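Local coordinates for possible adhesin (Caldicellulosiruptor kronotskyensis, PDB 4WA0), which probably mediates attachment of the bacterium to cellulose as a tapirin, this chain being its C-terminal beta-helix domain, at residues Asn28-Ser33 / Ile47-Ser52; Ile58-Asp63 / Arg91-Asp96; Arg143-Val148 / Ser166-Asn171; Arg174-Asn179 / Gln198-Thr203; Leu290-Ile295 / Thr308-Ser313. All blocks are in the same frame, centred on the assembly; numbering follows the deposited sequence.

Contact 1 of 5, residues Asn28-Ser33 / Ile47-Ser52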
# COMPACT_ATOMS: atom_id res chain seq x y z
N ASN A 28 -10.01 5.73 -0.14
CA ASN A 28 -9.50 6.90 -0.79
C ASN A 28 -8.15 7.39 -0.30
O ASN A 28 -7.57 6.87 0.65
CB ASN A 28 -10.53 8.05 -0.77
CG ASN A 28 -11.76 7.72 -1.64
OD1 ASN A 28 -11.64 7.04 -2.67
ND2 ASN A 28 -12.92 8.15 -1.21
N GLY A 29 -7.61 8.38 -1.00
CA GLY A 29 -6.23 8.79 -0.81
C GLY A 29 -5.19 7.80 -1.26
O GLY A 29 -5.51 6.82 -1.89
N SER A 30 -3.99 8.01 -0.81
CA SER A 30 -2.84 7.12 -1.10
C SER A 30 -2.15 6.71 0.20
O SER A 30 -2.37 7.32 1.27
CB SER A 30 -1.90 7.84 -2.01
OG SER A 30 -2.50 7.96 -3.29
N VAL A 31 -1.29 5.70 0.13
CA VAL A 31 -0.54 5.24 1.29
C VAL A 31 0.95 5.22 0.85
O VAL A 31 1.29 4.67 -0.23
CB VAL A 31 -0.93 3.82 1.70
CG1 VAL A 31 -0.02 3.23 2.76
CG2 VAL A 31 -2.37 3.77 2.17
N TYR A 32 1.83 5.76 1.70
CA TYR A 32 3.24 5.84 1.43
C TYR A 32 4.11 5.49 2.61
O TYR A 32 3.86 5.97 3.71
CB TYR A 32 3.59 7.27 1.00
CG TYR A 32 5.08 7.59 0.93
CD1 TYR A 32 5.80 8.02 2.05
CD2 TYR A 32 5.76 7.50 -0.27
CE1 TYR A 32 7.17 8.31 1.97
CE2 TYR A 32 7.15 7.74 -0.33
CZ TYR A 32 7.83 8.15 0.78
OH TYR A 32 9.22 8.42 0.71
N SER A 33 5.14 4.69 2.36
CA SER A 33 6.17 4.41 3.37
C SER A 33 7.55 4.69 2.75
O SER A 33 7.85 4.20 1.68
CB SER A 33 6.15 3.02 3.83
OG SER A 33 7.22 2.91 4.77
N ILE A 47 -7.65 2.52 -2.67
CA ILE A 47 -6.82 3.69 -2.71
C ILE A 47 -6.24 3.97 -4.05
O ILE A 47 -6.35 3.17 -4.98
CB ILE A 47 -5.67 3.57 -1.65
CG1 ILE A 47 -4.76 2.38 -1.97
CG2 ILE A 47 -6.28 3.56 -0.25
CD1 ILE A 47 -3.67 2.12 -0.96
N ASP A 48 -5.65 5.15 -4.20
CA ASP A 48 -5.09 5.52 -5.48
C ASP A 48 -3.70 4.99 -5.69
O ASP A 48 -3.41 4.47 -6.76
CB ASP A 48 -5.00 7.03 -5.61
CG ASP A 48 -6.37 7.73 -5.64
OD1 ASP A 48 -7.28 7.25 -6.32
OD2 ASP A 48 -6.56 8.81 -5.03
N ASN A 49 -2.82 5.12 -4.71
CA ASN A 49 -1.47 4.63 -4.91
C ASN A 49 -1.02 3.98 -3.58
O ASN A 49 -1.44 4.46 -2.52
CB ASN A 49 -0.55 5.76 -5.20
CG ASN A 49 -0.90 6.52 -6.46
OD1 ASN A 49 -0.61 6.07 -7.58
ND2 ASN A 49 -1.56 7.65 -6.29
N LEU A 50 -0.10 3.04 -3.69
CA LEU A 50 0.50 2.36 -2.52
C LEU A 50 2.02 2.26 -2.75
O LEU A 50 2.46 1.55 -3.69
CB LEU A 50 -0.12 0.97 -2.37
CG LEU A 50 0.38 0.00 -1.33
CD1 LEU A 50 0.19 0.63 0.04
CD2 LEU A 50 -0.31 -1.32 -1.48
N ILE A 51 2.78 3.04 -2.01
CA ILE A 51 4.22 3.21 -2.27
C ILE A 51 5.06 2.79 -1.11
O ILE A 51 4.87 3.35 -0.02
CB ILE A 51 4.53 4.67 -2.65
CG1 ILE A 51 3.70 5.03 -3.86
CG2 ILE A 51 6.03 4.95 -2.86
CD1 ILE A 51 3.57 6.49 -4.13
N SER A 52 6.01 1.89 -1.39
CA SER A 52 7.06 1.57 -0.44
C SER A 52 8.45 1.77 -1.03
O SER A 52 8.76 1.19 -2.06
CB SER A 52 6.97 0.16 0.05
OG SER A 52 8.06 -0.13 0.94
O HOH W 1 -8.78 9.22 -3.46
O HOH W 2 -4.24 9.99 -3.71
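Val31 bonds through its N to Asn49 O and through its O to Ile51 N, between two successive coils of the beta-helix, where strands 30-33 and 50-52 run parallel with axes 3° apart. Ser33 N follows, donating to Ile51 O at 2.7 Å. Further toward the N-terminal ends, Asp48 N reaches Gly29 O in an almost straight bond (2.9 Å, 175°).

The polar side chains gather around Ser30 OG. Asn49 ND2 donates to it at 3.2 Å with the oxygen in its amide plane, while Asn49 N adds a weak, bent bond. The other end of that amide, OD1, is held by Asn75 and Ile76 N of a neighbouring coil. One water links Ser30 OG to Asp48 OD2, and a second ties the same carboxylate oxygen to Gly29 N; Asp48 OD1 meanwhile pairs with Arg74.

Apolar contacts fall on both faces. With CG anti to the backbone N (chi1 175°), Leu50 lies alongside Val31, CD1 to Val31 CB at 3.8 Å, while Ile47 CD1 reaches Val31 CG2, also at 3.8 Å. On the side of the sheet that carries Tyr32, Ile51 CG2 comes obliquely to CD2 of the Tyr32 ring at 3.6 Å; the ring also stacks on Phe13. Ile47 CG2 lies 3.7 Å from Asn28 O, a buried carbonyl oxygen with no partner in the model.

Backbone bonding therefore fixes the register of the coils, and around Ser30 and Asp48 side chains and water add to it: one serine hydroxyl gathers two protein donors and a water, while one aspartate carboxylate joins two waters to an arginine.

Contact 2 of 5, residues Ile58-Asp63 / Arg91-Asp96; sequences INQDSD and RSTNID
The long loop that leaves strand 56-58 of the beta-helix is fastened to the entrance of strand 93-97 by Arg91, whose guanidinium group binds two carbonyls of the loop edge-on. NE donates to Asp61 O at 2.8 Å in a fairly straight bond (165°), with the oxygen almost exactly in the guanidinium plane. NH2 reaches Asp63 O, also at 2.8 Å but more bent (131°); this oxygen too lies in the guanidinium plane, although the donor stands above the plane of its carbonyl. CG of Arg91 passes 3.5 Å from Asp61 O, and the bend at chi2 (-64°) then swings CD and NE round to the carbonyl.

Between these two carbonyls the loop is shaped by an Asx turn, in which Asp61 OD1 accepts from Asp63 N at 2.9 Å. The second oxygen of Asp61 looks elsewhere, to Lys22 and Tyr330.

Nearer the beta-helix body, Gln60 stretches out beyond CG and lays its amide across the Arg91 side chain, the amide and guanidinium planes nearly perpendicular. Its NE2 donates to Thr93 OG1 at 2.9 Å, with the hydroxyl close to the amide plane, while OE1 accepts from Ile88 N and from a water that also donates to Arg91 O. Thr93 OG1 is in turn bonded to Asn69 ND2 of the intervening strand, and a second water joins it to Ile58 O.

The apolar end of the contact faces inward: Ile58 and Ile95 meet tip to tip, CD1 to CD1 at 3.7 Å, and Ile58 CG2 packs at 3.9 Å against Thr93 CG2.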
# COMPACT_ATOMS: atom_id res chain seq x y z
N ILE A 58 3.13 -8.43 2.88
CA ILE A 58 1.68 -8.53 3.12
C ILE A 58 1.44 -9.83 3.84
O ILE A 58 1.67 -10.86 3.32
CB ILE A 58 0.80 -8.42 1.87
CG1 ILE A 58 1.18 -7.18 1.07
CG2 ILE A 58 -0.69 -8.50 2.30
CD1 ILE A 58 0.48 -7.08 -0.29
N ASN A 59 1.03 -9.73 5.08
CA ASN A 59 0.79 -10.88 5.92
C ASN A 59 -0.65 -11.35 5.91
O ASN A 59 -1.55 -10.62 5.57
CB ASN A 59 1.31 -10.58 7.31
CG ASN A 59 2.89 -10.62 7.31
OD1 ASN A 59 3.50 -11.55 6.75
ND2 ASN A 59 3.48 -9.70 7.89
N GLN A 60 -0.81 -12.61 6.29
CA GLN A 60 -2.12 -13.26 6.47
C GLN A 60 -2.24 -13.70 7.92
O GLN A 60 -1.21 -13.93 8.57
CB GLN A 60 -2.24 -14.49 5.55
CG GLN A 60 -2.39 -14.08 4.10
CD GLN A 60 -2.69 -15.21 3.14
OE1 GLN A 60 -2.48 -16.40 3.41
NE2 GLN A 60 -3.13 -14.84 1.96
N ASP A 61 -3.45 -13.84 8.40
CA ASP A 61 -3.69 -14.13 9.84
C ASP A 61 -5.05 -14.90 9.87
O ASP A 61 -6.10 -14.38 9.44
CB ASP A 61 -3.80 -12.87 10.67
CG ASP A 61 -3.97 -13.14 12.18
OD1 ASP A 61 -4.46 -14.18 12.52
OD2 ASP A 61 -3.61 -12.23 12.99
N SER A 62 -4.97 -16.16 10.28
CA SER A 62 -6.11 -17.07 10.30
C SER A 62 -7.06 -16.93 11.50
O SER A 62 -8.13 -17.57 11.52
CB SER A 62 -5.64 -18.50 10.22
OG SER A 62 -4.86 -18.79 11.31
N ASP A 63 -6.68 -16.11 12.46
CA ASP A 63 -7.59 -15.81 13.62
C ASP A 63 -8.97 -15.47 13.08
O ASP A 63 -9.15 -14.73 12.09
CB ASP A 63 -7.03 -14.74 14.52
CG ASP A 63 -7.76 -14.65 15.87
OD1 ASP A 63 -8.92 -14.19 15.91
OD2 ASP A 63 -7.11 -15.04 16.86
N ARG A 91 -6.39 -18.26 4.35
CA ARG A 91 -6.63 -16.90 4.01
C ARG A 91 -6.29 -16.58 2.56
O ARG A 91 -5.51 -17.27 1.91
CB ARG A 91 -5.84 -15.96 4.96
CG ARG A 91 -6.30 -15.93 6.36
CD ARG A 91 -7.71 -15.37 6.43
NE ARG A 91 -8.19 -15.23 7.80
CZ ARG A 91 -9.43 -15.38 8.16
NH1 ARG A 91 -10.33 -15.74 7.24
NH2 ARG A 91 -9.78 -15.16 9.41
N SER A 92 -6.88 -15.49 2.05
CA SER A 92 -6.56 -15.00 0.73
C SER A 92 -5.97 -13.59 0.80
O SER A 92 -6.28 -12.80 1.71
CB SER A 92 -7.80 -14.98 -0.17
OG SER A 92 -8.22 -16.30 -0.46
N THR A 93 -5.11 -13.31 -0.17
CA THR A 93 -4.57 -11.96 -0.43
C THR A 93 -4.94 -11.56 -1.82
O THR A 93 -4.39 -12.07 -2.80
CB THR A 93 -3.06 -11.90 -0.21
OG1 THR A 93 -2.81 -12.04 1.18
CG2 THR A 93 -2.47 -10.51 -0.59
N ASN A 94 -5.93 -10.71 -1.95
CA ASN A 94 -6.37 -10.28 -3.27
C ASN A 94 -5.87 -8.87 -3.56
O ASN A 94 -6.01 -7.99 -2.69
CB ASN A 94 -7.85 -10.26 -3.30
CG ASN A 94 -8.40 -11.63 -2.92
OD1 ASN A 94 -8.07 -12.61 -3.56
ND2 ASN A 94 -9.17 -11.71 -1.85
N ILE A 95 -5.29 -8.67 -4.72
CA ILE A 95 -4.66 -7.38 -5.06
C ILE A 95 -5.10 -7.06 -6.45
O ILE A 95 -4.86 -7.86 -7.33
CB ILE A 95 -3.15 -7.36 -5.00
CG1 ILE A 95 -2.61 -7.86 -3.65
CG2 ILE A 95 -2.65 -5.99 -5.28
CD1 ILE A 95 -1.12 -7.83 -3.50
N ASP A 96 -5.67 -5.89 -6.66
CA ASP A 96 -6.11 -5.48 -7.99
C ASP A 96 -5.59 -4.08 -8.21
O ASP A 96 -6.09 -3.15 -7.51
CB ASP A 96 -7.63 -5.53 -8.02
CG ASP A 96 -8.19 -5.28 -9.38
OD1 ASP A 96 -7.74 -4.32 -10.02
OD2 ASP A 96 -9.17 -6.00 -9.78
O HOH W 3 -0.24 -12.29 1.81
O HOH W 4 -3.00 -18.49 1.66

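Contact 3 of 5, residues Arg143-Val148 / Ser166-Asn171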
# COMPACT_ATOMS: atom_id res chain seq x y z
N ARG A 143 12.23 -8.88 -16.00
CA ARG A 143 13.60 -8.98 -16.51
C ARG A 143 14.26 -10.27 -16.15
O ARG A 143 15.25 -10.64 -16.76
CB ARG A 143 14.51 -7.82 -16.03
CG ARG A 143 13.98 -6.45 -16.30
CD ARG A 143 13.83 -6.23 -17.75
NE ARG A 143 13.48 -4.81 -18.07
CZ ARG A 143 14.24 -3.96 -18.74
NH1 ARG A 143 15.46 -4.30 -19.13
NH2 ARG A 143 13.77 -2.72 -19.01
N GLY A 144 13.76 -10.92 -15.12
CA GLY A 144 14.19 -12.24 -14.78
C GLY A 144 13.23 -13.34 -15.18
O GLY A 144 12.68 -13.37 -16.28
N THR A 145 12.99 -14.25 -14.27
CA THR A 145 12.22 -15.40 -14.50
C THR A 145 10.80 -15.19 -13.96
O THR A 145 10.65 -14.67 -12.86
CB THR A 145 12.85 -16.65 -13.83
OG1 THR A 145 14.22 -16.84 -14.29
CG2 THR A 145 11.99 -17.92 -14.00
N LEU A 146 9.84 -15.66 -14.70
CA LEU A 146 8.45 -15.85 -14.25
C LEU A 146 8.38 -17.34 -13.86
O LEU A 146 8.45 -18.23 -14.70
CB LEU A 146 7.47 -15.49 -15.35
CG LEU A 146 5.98 -15.79 -15.06
CD1 LEU A 146 5.52 -15.11 -13.79
CD2 LEU A 146 5.04 -15.45 -16.25
N GLU A 147 8.24 -17.61 -12.57
CA GLU A 147 8.24 -18.97 -11.99
C GLU A 147 6.86 -19.18 -11.42
O GLU A 147 6.41 -18.43 -10.53
CB GLU A 147 9.30 -19.05 -10.87
CG GLU A 147 9.32 -20.44 -10.30
CD GLU A 147 10.42 -20.67 -9.28
OE1 GLU A 147 11.16 -19.70 -8.96
OE2 GLU A 147 10.48 -21.82 -8.79
N VAL A 148 6.19 -20.22 -11.87
CA VAL A 148 4.81 -20.52 -11.50
C VAL A 148 4.72 -21.97 -11.05
O VAL A 148 4.82 -22.89 -11.89
CB VAL A 148 3.83 -20.26 -12.68
CG1 VAL A 148 2.37 -20.32 -12.27
CG2 VAL A 148 4.09 -18.93 -13.42
N SER A 166 12.78 -15.70 -18.82
CA SER A 166 12.66 -17.14 -18.67
C SER A 166 11.34 -17.46 -17.99
O SER A 166 10.78 -16.62 -17.26
CB SER A 166 13.81 -17.67 -17.79
OG SER A 166 15.06 -17.55 -18.45
N LEU A 167 10.88 -18.68 -18.25
CA LEU A 167 9.64 -19.19 -17.73
C LEU A 167 9.83 -20.55 -17.15
O LEU A 167 10.46 -21.42 -17.81
CB LEU A 167 8.62 -19.24 -18.84
CG LEU A 167 7.24 -19.75 -18.43
CD1 LEU A 167 6.49 -18.90 -17.41
CD2 LEU A 167 6.40 -20.04 -19.66
N VAL A 168 9.35 -20.78 -15.91
CA VAL A 168 9.35 -22.07 -15.32
C VAL A 168 7.96 -22.31 -14.80
O VAL A 168 7.43 -21.47 -13.99
CB VAL A 168 10.38 -22.15 -14.18
CG1 VAL A 168 10.22 -23.42 -13.40
CG2 VAL A 168 11.82 -21.97 -14.68
N VAL A 169 7.36 -23.42 -15.20
CA VAL A 169 6.04 -23.80 -14.70
C VAL A 169 6.07 -25.31 -14.36
O VAL A 169 6.41 -26.16 -15.22
CB VAL A 169 4.92 -23.56 -15.76
CG1 VAL A 169 3.55 -23.97 -15.22
CG2 VAL A 169 4.89 -22.13 -16.27
N ARG A 170 5.75 -25.65 -13.13
CA ARG A 170 5.85 -27.05 -12.68
C ARG A 170 4.99 -27.31 -11.49
O ARG A 170 4.49 -26.40 -10.89
CB ARG A 170 7.33 -27.40 -12.37
CG ARG A 170 8.02 -26.57 -11.37
CD ARG A 170 9.37 -27.21 -11.02
NE ARG A 170 10.15 -26.39 -10.15
CZ ARG A 170 9.96 -26.26 -8.85
NH1 ARG A 170 9.02 -26.98 -8.21
NH2 ARG A 170 10.74 -25.44 -8.18
N ASN A 171 4.88 -28.58 -11.09
CA ASN A 171 4.20 -28.96 -9.92
C ASN A 171 2.72 -28.57 -9.90
O ASN A 171 2.23 -27.94 -8.96
CB ASN A 171 4.94 -28.48 -8.70
CG ASN A 171 6.06 -29.38 -8.31
OD1 ASN A 171 7.24 -29.15 -8.63
ND2 ASN A 171 5.71 -30.46 -7.61
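Leu146 and Leu167 both carry CG opposite the backbone N (chi1 174° and -179°), which sends the two side chains the same way and sets them side by side, Leu146 CD2 to Leu167 CD1 at 3.9 Å. They line up in this fashion because strands 145-148 and 166-170 occupy equivalent places in consecutive coils of a parallel beta-helix, their axes 4.6 Å apart and only 7° from parallel.

The pairing begins at the corner, where Ser166 N makes a weak bond to Gly144 O. It then becomes regular: Leu146 N donates to Ser166 O, Val168 N to Leu146 O, and Val148 N to Val168 O at 2.8 Å, before Arg170 N ends the run on Val148 O at 3.2 Å. CA-H groups fill in beside these bonds, as where Val169 CA approaches Val148 O at 3.2 Å.

Val148 and Val169 continue the leucine face, with Val169 CG2 at 4.2 Å from Val148 CB. The other face is more polar and partly open to solvent. There Thr145 OG1 lies 3.6 Å from Ser166 CB, the serine hydroxyl itself bonding to Thr187 in the conformer given, one of two.

At the far end Glu147, fully extended, passes Arg170 at a slant with carboxylate and guanidinium planes well out of parallel. Their salt bridge is long, OE2 of Glu147 to NH2 of Arg170 at 3.7 Å, and the oxygen sits well outside the guanidinium plane, with no N-H aimed at it.

Contact 4 of 5, residues Arg174-Asn179 / Gln198-Thr203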
# COMPACT_ATOMS: atom_id res chain seq x y z
N ARG A 174 -0.04 -23.84 -14.07
CA ARG A 174 -0.45 -23.56 -15.46
C ARG A 174 -0.16 -22.13 -15.80
O ARG A 174 -0.19 -21.26 -14.91
CB ARG A 174 -1.96 -23.74 -15.69
CG ARG A 174 -2.44 -25.17 -15.75
CD ARG A 174 -3.93 -25.17 -16.16
NE ARG A 174 -4.77 -24.49 -15.18
CZ ARG A 174 -6.04 -24.13 -15.37
NH1 ARG A 174 -6.66 -24.40 -16.53
NH2 ARG A 174 -6.69 -23.49 -14.38
N LEU A 175 0.16 -21.93 -17.07
CA LEU A 175 0.22 -20.58 -17.65
C LEU A 175 -0.81 -20.61 -18.78
O LEU A 175 -0.73 -21.51 -19.67
CB LEU A 175 1.60 -20.16 -18.13
CG LEU A 175 1.60 -18.90 -19.03
CD1 LEU A 175 1.40 -17.72 -18.18
CD2 LEU A 175 2.96 -18.75 -19.69
N ILE A 176 -1.79 -19.68 -18.73
CA ILE A 176 -2.88 -19.64 -19.69
C ILE A 176 -2.79 -18.41 -20.56
O ILE A 176 -2.67 -17.28 -20.01
CB ILE A 176 -4.22 -19.66 -18.95
CG1 ILE A 176 -4.28 -20.91 -18.06
CG2 ILE A 176 -5.38 -19.58 -19.96
CD1 ILE A 176 -4.91 -20.69 -16.70
N LEU A 177 -2.79 -18.59 -21.89
CA LEU A 177 -2.87 -17.45 -22.81
C LEU A 177 -4.27 -17.37 -23.40
O LEU A 177 -4.79 -18.37 -23.88
CB LEU A 177 -1.92 -17.54 -23.96
CG LEU A 177 -0.47 -17.14 -23.78
CD1 LEU A 177 0.23 -18.18 -22.95
CD2 LEU A 177 0.27 -16.91 -25.08
N GLU A 178 -4.93 -16.21 -23.23
CA GLU A 178 -6.21 -16.02 -23.92
C GLU A 178 -5.95 -15.55 -25.33
O GLU A 178 -4.82 -15.25 -25.75
CB GLU A 178 -7.08 -15.00 -23.20
CG GLU A 178 -7.46 -15.42 -21.80
CD GLU A 178 -8.44 -14.43 -21.14
OE1 GLU A 178 -8.60 -13.23 -21.61
OE2 GLU A 178 -9.03 -14.90 -20.14
N ASN A 179 -7.04 -15.47 -26.11
CA ASN A 179 -6.93 -15.09 -27.53
C ASN A 179 -6.15 -13.79 -27.76
O ASN A 179 -6.44 -12.78 -27.14
CB ASN A 179 -8.37 -14.91 -28.05
CG ASN A 179 -8.45 -14.70 -29.53
OD1 ASN A 179 -8.40 -13.56 -30.01
ND2 ASN A 179 -8.59 -15.77 -30.26
N GLN A 198 -1.22 -23.44 -21.57
CA GLN A 198 -2.48 -23.63 -22.28
C GLN A 198 -2.72 -22.41 -23.14
O GLN A 198 -3.09 -21.36 -22.61
CB GLN A 198 -3.57 -23.72 -21.24
CG GLN A 198 -4.94 -24.14 -21.70
CD GLN A 198 -5.92 -23.96 -20.58
OE1 GLN A 198 -6.83 -23.10 -20.66
NE2 GLN A 198 -5.68 -24.70 -19.46
N ASN A 199 -2.51 -22.55 -24.44
CA ASN A 199 -2.48 -21.42 -25.38
C ASN A 199 -3.77 -21.45 -26.12
O ASN A 199 -3.94 -22.25 -27.08
CB ASN A 199 -1.31 -21.54 -26.34
CG ASN A 199 -1.19 -20.33 -27.26
OD1 ASN A 199 -1.94 -19.37 -27.08
ND2 ASN A 199 -0.21 -20.34 -28.18
N ASN A 200 -4.67 -20.57 -25.71
CA ASN A 200 -6.03 -20.49 -26.31
C ASN A 200 -6.11 -19.40 -27.36
O ASN A 200 -6.86 -18.41 -27.20
CB ASN A 200 -7.05 -20.27 -25.22
CG ASN A 200 -7.10 -21.41 -24.23
OD1 ASN A 200 -6.95 -22.59 -24.58
ND2 ASN A 200 -7.25 -21.07 -22.96
N GLY A 201 -5.36 -19.56 -28.44
CA GLY A 201 -5.35 -18.59 -29.53
C GLY A 201 -4.43 -17.38 -29.37
O GLY A 201 -4.65 -16.34 -30.04
N GLY A 202 -3.44 -17.48 -28.49
CA GLY A 202 -2.40 -16.49 -28.40
C GLY A 202 -1.15 -16.93 -29.14
O GLY A 202 -1.18 -17.87 -30.00
N THR A 203 -0.03 -16.25 -28.92
CA THR A 203 1.22 -16.59 -29.62
C THR A 203 2.38 -16.54 -28.65
O THR A 203 2.43 -15.58 -27.85
CB THR A 203 1.51 -15.59 -30.77
OG1 THR A 203 0.30 -15.41 -31.51
CG2 THR A 203 2.59 -16.02 -31.67
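Strands 174-177 and 198-199 pair in parallel, Gln198 N donating to Leu175 O at 2.8 Å, Leu177 N to Gln198 O at 2.9 Å and Asn200 N to Leu177 O at 2.9 Å. They belong to one face of the beta-helix, in which strand 197-199 is the outermost of this chain, so the contact lies near the end of the solenoid. Past Asn200 the regular pairing stops: Asn179 N and Asn200 O come close, but at an angle too poor for a bond.

On the outward face Ile176, Gln198 and Asn200 point the same way. Ile176 CG2 is set opposite its own backbone N and beside its carbonyl carbon, which brings it to 3.8 Å from Asn200 ND2. That amide nitrogen donates to Gln198 OE1 at 3.1 Å in a straight bond (169°), arriving on a lone pair in the carbonyl plane; the bond refers to one of two glutamine conformers.

The opposite face is apolar on one strand and polar on the other. Leu177 CD2 packs at 3.8 Å against Thr203 O and also touches Ile204 of the strand that follows.

Asn199 crosses Leu177 and organises the turn beyond it. Gly201 takes positive backbone angles (phi 84°) as the chain folds back, and the turn is closed by an Asx motif: Asn199 OD1, 3.6 Å from Leu177 CB, accepts from Gly202 N at 2.8 Å.

Contact 5 of 5, residues Leu290-Ile295 / Thr308-Ser313; sequences LQLHLI and TIMNGS
Asn311 O receives the shortest direct bond between the two segments, from Leu292 N at 2.7 Å and nearly straight (175°), and the CA-H of Gln291 closes on the same oxygen. The neighbouring acceptor, Leu292 O, takes Ser313 N at 3.1 Å, together with a CA-H contact from Gly312 CA at 3.1 Å. Leu294 N to Ser313 O completes the parallel pairing of these coils of the beta-helix.

Gly312 is where the chain turns a corner. Strand 308-311 therefore runs at 97° to strand 291-295, and the pairing in register with the latter is carried by Gly312 at the corner and Ser313 after it. On the His293 side of the pairing, Ser313 OG meets the edge of the ring, 2.9 Å from His293 ND1 and in the ring plane.

Inside, SE of Met310, a selenomethionine, lies 4.1 Å from Leu294 CD1, and the bend at chi3 (-86°) turns CE to 3.4 Å from Leu292 O. Leu292 also packs on Ile276 of helix 269-280, and the Leu294 side chain is about 12 Å from the bound magnesium.

The corner is thus secured on two sides, by a hydroxyl-imidazole bond on one and by apolar contact around the selenium on the other.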
# COMPACT_ATOMS: atom_id res chain seq x y z
N LEU A 290 -16.22 14.24 13.05
CA LEU A 290 -15.04 15.12 12.97
C LEU A 290 -14.10 14.81 11.83
O LEU A 290 -13.92 13.67 11.49
CB LEU A 290 -14.32 14.83 14.28
CG LEU A 290 -13.26 15.68 14.87
CD1 LEU A 290 -13.80 17.09 14.94
CD2 LEU A 290 -12.98 15.11 16.25
N GLN A 291 -13.51 15.82 11.20
CA GLN A 291 -12.45 15.51 10.29
C GLN A 291 -11.14 15.63 11.05
O GLN A 291 -10.79 16.70 11.54
CB GLN A 291 -12.40 16.39 9.08
CG GLN A 291 -11.33 15.88 8.12
CD GLN A 291 -11.31 16.58 6.82
OE1 GLN A 291 -10.23 16.88 6.33
NE2 GLN A 291 -12.49 16.82 6.21
N LEU A 292 -10.40 14.54 11.09
CA LEU A 292 -9.24 14.46 12.02
C LEU A 292 -7.95 14.10 11.29
O LEU A 292 -7.91 13.17 10.54
CB LEU A 292 -9.55 13.36 13.04
CG LEU A 292 -8.52 13.02 14.12
CD1 LEU A 292 -8.37 14.17 15.11
CD2 LEU A 292 -8.96 11.80 14.86
N HIS A 293 -6.88 14.85 11.60
CA HIS A 293 -5.57 14.61 11.05
C HIS A 293 -4.60 14.41 12.23
O HIS A 293 -4.50 15.27 13.04
CB HIS A 293 -5.15 15.76 10.17
CG HIS A 293 -6.16 16.03 9.10
ND1 HIS A 293 -6.20 15.29 7.96
CD2 HIS A 293 -7.23 16.86 9.05
CE1 HIS A 293 -7.25 15.64 7.24
NE2 HIS A 293 -7.89 16.57 7.88
N LEU A 294 -3.96 13.25 12.28
CA LEU A 294 -3.10 12.87 13.39
C LEU A 294 -1.68 12.90 12.83
O LEU A 294 -1.39 12.22 11.82
CB LEU A 294 -3.42 11.45 13.84
CG LEU A 294 -4.80 11.23 14.45
CD1 LEU A 294 -5.02 9.74 14.71
CD2 LEU A 294 -5.12 12.08 15.68
N ILE A 295 -0.80 13.67 13.45
CA ILE A 295 0.58 13.83 13.00
C ILE A 295 1.53 13.62 14.18
O ILE A 295 1.36 14.27 15.22
CB ILE A 295 0.82 15.21 12.39
CG1 ILE A 295 -0.30 15.52 11.34
CG2 ILE A 295 2.21 15.28 11.79
CD1 ILE A 295 -0.02 16.69 10.50
N THR A 308 -12.36 1.50 15.59
CA THR A 308 -12.28 2.96 15.53
C THR A 308 -12.57 3.38 14.15
O THR A 308 -11.96 2.83 13.22
CB THR A 308 -10.89 3.46 15.93
OG1 THR A 308 -10.55 2.92 17.21
CG2 THR A 308 -10.84 4.96 15.90
N ILE A 309 -13.49 4.34 13.99
CA ILE A 309 -13.79 4.89 12.66
C ILE A 309 -13.32 6.33 12.62
O ILE A 309 -13.76 7.11 13.50
CB ILE A 309 -15.28 4.87 12.42
CG1 ILE A 309 -15.68 3.39 12.44
CG2 ILE A 309 -15.66 5.55 11.09
CD1 ILE A 309 -17.16 3.14 12.44
N MSE A 310 -12.54 6.67 11.60
CA MSE A 310 -12.18 8.08 11.40
C MSE A 310 -12.21 8.57 9.98
O MSE A 310 -12.16 7.79 9.01
CB MSE A 310 -10.80 8.43 12.03
CG MSE A 310 -9.68 7.81 11.36
SE MSE A 310 -7.96 8.23 12.29
CE MSE A 310 -7.65 9.88 11.42
N ASN A 311 -12.32 9.88 9.86
CA ASN A 311 -12.28 10.59 8.58
C ASN A 311 -11.17 11.62 8.62
O ASN A 311 -11.13 12.41 9.55
CB ASN A 311 -13.60 11.37 8.37
CG ASN A 311 -14.80 10.44 8.29
OD1 ASN A 311 -15.09 9.90 7.24
ND2 ASN A 311 -15.52 10.32 9.38
N GLY A 312 -10.23 11.57 7.69
CA GLY A 312 -9.05 12.36 7.74
C GLY A 312 -7.79 11.76 7.20
O GLY A 312 -7.77 11.24 6.10
N SER A 313 -6.74 11.79 8.02
CA SER A 313 -5.48 11.23 7.60
C SER A 313 -4.56 11.06 8.79
O SER A 313 -4.77 11.66 9.87
CB SER A 313 -4.85 12.11 6.48
OG SER A 313 -4.31 13.34 6.98
O HOH W 5 -12.68 11.40 12.18

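Overall arrangement
Followed from the N terminus, the five contacts come in series; none nests within or crosses another. Contact 1 closes a loop of 13 residues near the middle of the beta-helix. Contact 2 spans 27 residues, tying a loop to a strand beyond the intervening strand 69-73, its nearest atoms about 6 Å from contact 1. Contacts 3 and 4 close 17 and 18 residues toward one end on two adjacent faces, and their interiors meet where Leu167 CD2 packs 3.7 Å from Leu175 CD2. Contact 5 closes 12 residues on the other side of the chain's centre, its centre about 47 Å from that of contact 4, joining two faces at a corner.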